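Local coordinates for ABC-type phosphate transport system, periplasmic component (Lactobacillus brevis, PDB 4ECF), which probably serves as the solute-binding component of an ABC importer, capturing phosphate for transport across the cytoplasmic membrane, at residues V123-A128 / G157-I162. Residues are numbered along the deposited sequence; the frame is centred on the assembly and turned at random. Where two conformers were deposited one is given.
Sequences VLINRA and GMVRSI. With PO4 (phosphate ion), chain B; ACT (acetate ion), chain C.
Phosphate O3 takes a nearly straight hydrogen bond from Arg127 NH2 (2.8 Å, N-H...O 164°), lying at the edge of the guanidinium and in its plane. Arg127 NH1 reaches O1 at the same 2.8 Å, but this bond is weak, bent to 128° and oblique to the group. The ion is also held by the hydroxyls of Thr12, Thr41, Ser131 and Thr133 and by the amides of Ala13 and Gly132, completing an anion site consistent with a PstS-type phosphate receptor. The Arg127 chain, bent at chi2 and chi3, crosses Val159 at about a right angle, and its CD presses on Val159 CG2 at 3.4 Å. With CG2 set anti to the carbonyl carbon, Val159 turns this methyl to the strand, where it also lies 4.3 Å from Ile125 CG2. One helical turn on, in the conformer given, Ile162 CG2 meets Ile125 CD1 at 3.8 Å, the two side chains again crossing. Were Arg127 an alanine, phosphate O3 would probably lose its straight charged donor and Val159 CG2 its nearest neighbour across the contact. Strand 123-127 runs antiparallel to the 157-162 part of helix 156-165 (170°, axes 9.2 Å apart), between parallel strands 151-153 and 169-174; Val159 also touches Ser171, and Ile162 rests on Gln151 and Gln153, so the helix packs across all three strands.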
ATOM      1  N   VAL A 123      -4.007  -8.231 -19.932  1.00 17.85           N
ATOM      2  CA  VAL A 123      -4.576  -6.911 -19.756  1.00 18.18           C
ATOM      3  C   VAL A 123      -3.946  -6.288 -18.537  1.00 18.36           C
ATOM      4  O   VAL A 123      -4.237  -6.709 -17.394  1.00 17.67           O
ATOM      5  CB  VAL A 123      -6.118  -6.985 -19.540  1.00 20.84           C
ATOM      6  CG1 VAL A 123      -6.701  -5.592 -19.299  1.00 20.86           C
ATOM      7  CG2 VAL A 123      -6.801  -7.677 -20.717  1.00 21.34           C
ATOM      8  N   LEU A 124      -3.098  -5.286 -18.756  1.00 19.83           N
ATOM      9  CA  LEU A 124      -2.475  -4.572 -17.648  1.00 18.19           C
ATOM     10  C   LEU A 124      -3.497  -3.639 -17.033  1.00 18.99           C
ATOM     11  O   LEU A 124      -4.215  -2.908 -17.741  1.00 20.75           O
ATOM     12  CB  LEU A 124      -1.245  -3.763 -18.127  1.00 20.57           C
ATOM     13  CG  LEU A 124      -0.115  -4.565 -18.762  1.00 20.79           C
ATOM     14  CD1 LEU A 124       0.949  -3.601 -19.279  1.00 22.61           C
ATOM     15  CD2 LEU A 124       0.459  -5.610 -17.816  1.00 19.03           C
ATOM     16  N   ILE A 125      -3.556  -3.665 -15.703  1.00 17.17           N
ATOM     17  CA  ILE A 125      -4.354  -2.709 -14.940  1.00 19.38           C
ATOM     18  C   ILE A 125      -3.407  -1.955 -14.012  1.00 18.50           C
ATOM     19  O   ILE A 125      -2.677  -2.563 -13.243  1.00 18.86           O
ATOM     20  CB  ILE A 125      -5.460  -3.430 -14.131  1.00 20.89           C
ATOM     21  CG1 ILE A 125      -6.315  -4.329 -15.039  1.00 23.69           C
ATOM     22  CG2 ILE A 125      -6.309  -2.417 -13.366  1.00 27.14           C
ATOM     23  CD1 ILE A 125      -7.202  -3.589 -15.994  1.00 27.27           C
ATOM     24  N   ASN A 126      -3.390  -0.633 -14.107  1.00 17.86           N
ATOM     25  CA  ASN A 126      -2.496   0.178 -13.284  1.00 19.65           C
ATOM     26  C   ASN A 126      -3.291   1.056 -12.345  1.00 19.41           C
ATOM     27  O   ASN A 126      -4.491   1.311 -12.552  1.00 20.40           O
ATOM     28  CB  ASN A 126      -1.611   1.073 -14.171  1.00 20.08           C
ATOM     29  CG  ASN A 126      -0.383   0.349 -14.657  1.00 24.85           C
ATOM     30  OD1 ASN A 126      -0.151   0.271 -15.857  1.00 32.31           O
ATOM     31  ND2 ASN A 126       0.419  -0.138 -13.745  1.00 22.06           N
ATOM     32  N   ARG A 127      -2.627   1.529 -11.288  1.00 18.28           N
ATOM     33  CA  ARG A 127      -3.150   2.652 -10.577  1.00 19.29           C
ATOM     34  C   ARG A 127      -2.666   3.931 -11.234  1.00 20.32           C
ATOM     35  O   ARG A 127      -1.670   3.940 -11.981  1.00 23.38           O
ATOM     36  CB  ARG A 127      -2.687   2.604  -9.109  1.00 18.30           C
ATOM     37  CG  ARG A 127      -3.247   1.438  -8.309  1.00 20.24           C
ATOM     38  CD  ARG A 127      -4.689   1.646  -7.818  1.00 20.44           C
ATOM     39  NE  ARG A 127      -4.773   2.930  -7.133  1.00 20.03           N
ATOM     40  CZ  ARG A 127      -4.351   3.129  -5.893  1.00 18.42           C
ATOM     41  NH1 ARG A 127      -3.871   2.120  -5.179  1.00 19.90           N
ATOM     42  NH2 ARG A 127      -4.383   4.333  -5.383  1.00 17.94           N
ATOM     43  N   ALA A 128      -3.334   5.031 -10.900  1.00 23.59           N
ATOM     44  CA  ALA A 128      -2.911   6.350 -11.331  1.00 27.22           C
ATOM     45  C   ALA A 128      -1.634   6.817 -10.656  1.00 25.07           C
ATOM     46  O   ALA A 128      -1.312   6.422  -9.532  1.00 25.51           O
ATOM     47  CB  ALA A 128      -4.026   7.355 -11.101  1.00 31.58           C
ATOM     48  N   GLY A 157      -9.242  -1.022  -4.010  1.00 20.49           N
ATOM     49  CA  GLY A 157     -10.464  -1.798  -4.130  1.00 21.71           C
ATOM     50  C   GLY A 157     -10.961  -1.946  -5.557  1.00 20.52           C
ATOM     51  O   GLY A 157     -11.391  -3.031  -5.932  1.00 23.39           O
HETATM   52  N   MSE A 158     -10.844  -0.885  -6.350  1.00 20.36           N
HETATM   53  CA  MSE A 158     -11.249  -0.945  -7.763  0.60 21.01           C
HETATM   54  C   MSE A 158     -10.284  -1.799  -8.609  1.00 20.99           C
HETATM   55  O   MSE A 158     -10.732  -2.509  -9.495  1.00 22.23           O
HETATM   56  CB  MSE A 158     -11.442   0.451  -8.327  0.60 22.82           C
HETATM   57  CG  MSE A 158     -12.612   1.166  -7.670  0.60 27.37           C
HETATM   58 SE   MSE A 158     -12.831   2.991  -8.313  0.45 33.36          SE
HETATM   59  CE  MSE A 158     -11.427   3.953  -7.428  0.60 23.12           C
ATOM     60  N   VAL A 159      -8.977  -1.736  -8.336  1.00 20.02           N
ATOM     61  CA  VAL A 159      -8.004  -2.613  -8.991  1.00 21.06           C
ATOM     62  C   VAL A 159      -8.409  -4.075  -8.701  1.00 20.98           C
ATOM     63  O   VAL A 159      -8.524  -4.900  -9.603  1.00 20.39           O
ATOM     64  CB  VAL A 159      -6.553  -2.317  -8.518  1.00 25.83           C
ATOM     65  CG1 VAL A 159      -5.699  -3.567  -8.699  1.00 30.47           C
ATOM     66  CG2 VAL A 159      -5.950  -1.110  -9.281  1.00 23.43           C
ATOM     67  N   ARG A 160      -8.661  -4.411  -7.423  1.00 20.15           N
ATOM     68  CA  ARG A 160      -9.060  -5.780  -7.098  1.00 20.49           C
ATOM     69  C   ARG A 160     -10.342  -6.233  -7.870  1.00 24.37           C
ATOM     70  O   ARG A 160     -10.372  -7.321  -8.436  1.00 23.67           O
ATOM     71  CB  ARG A 160      -9.222  -5.943  -5.591  1.00 24.77           C
ATOM     72  CG  ARG A 160      -9.785  -7.308  -5.215  1.00 28.65           C
ATOM     73  CD  ARG A 160     -10.006  -7.382  -3.727  1.00 29.85           C
ATOM     74  NE  ARG A 160     -10.956  -6.393  -3.212  1.00 28.77           N
ATOM     75  CZ  ARG A 160     -11.112  -6.090  -1.929  1.00 33.11           C
ATOM     76  NH1 ARG A 160     -10.381  -6.670  -0.989  1.00 31.11           N
ATOM     77  NH2 ARG A 160     -12.021  -5.184  -1.568  1.00 33.54           N
ATOM     78  N   SER A 161     -11.400  -5.426  -7.882  1.00 23.18           N
ATOM     79  CA  SER A 161     -12.641  -5.848  -8.544  1.00 25.84           C
ATOM     80  C   SER A 161     -12.515  -6.002 -10.049  1.00 24.69           C
ATOM     81  O   SER A 161     -13.093  -6.939 -10.636  1.00 28.32           O
ATOM     82  CB  SER A 161     -13.817  -4.914  -8.214  1.00 31.98           C
ATOM     83  OG  SER A 161     -13.464  -3.572  -8.424  1.00 35.39           O
ATOM     84  N   ILE A 162     -11.744  -5.121 -10.691  1.00 25.01           N
ATOM     85  CA  ILE A 162     -11.546  -5.187 -12.128  0.50 23.11           C
ATOM     86  C   ILE A 162     -10.681  -6.407 -12.473  1.00 20.71           C
ATOM     87  O   ILE A 162     -10.945  -7.118 -13.456  1.00 22.97           O
ATOM     88  CB  ILE A 162     -10.905  -3.888 -12.672  0.50 23.35           C
ATOM     89  CG1 ILE A 162     -11.905  -2.726 -12.583  0.50 22.25           C
ATOM     90  CG2 ILE A 162     -10.418  -4.085 -14.106  0.50 24.47           C
ATOM     91  CD1 ILE A 162     -13.054  -2.821 -13.558  0.50 23.39           C
TER
HETATM   92  P   PO4 B 300      -2.262   4.076  -2.515  1.00 16.89           P
HETATM   93  O1  PO4 B 300      -1.771   3.157  -3.628  1.00 18.46           O
HETATM   94  O2  PO4 B 300      -1.470   5.326  -2.388  1.00 15.66           O
HETATM   95  O3  PO4 B 300      -3.735   4.357  -2.619  1.00 16.14           O
HETATM   96  O4  PO4 B 300      -2.128   3.289  -1.121  1.00 16.24           O
HETATM   97  C   ACT C 301     -10.134  -4.696   2.242  1.00 50.21           C
HETATM   98  O   ACT C 301     -10.290  -5.844   1.771  1.00 42.50           O
HETATM   99  OXT ACT C 301      -9.093  -4.413   2.864  1.00 49.86           O
HETATM  100  CH3 ACT C 301     -11.211  -3.665   2.038  1.00 49.74           C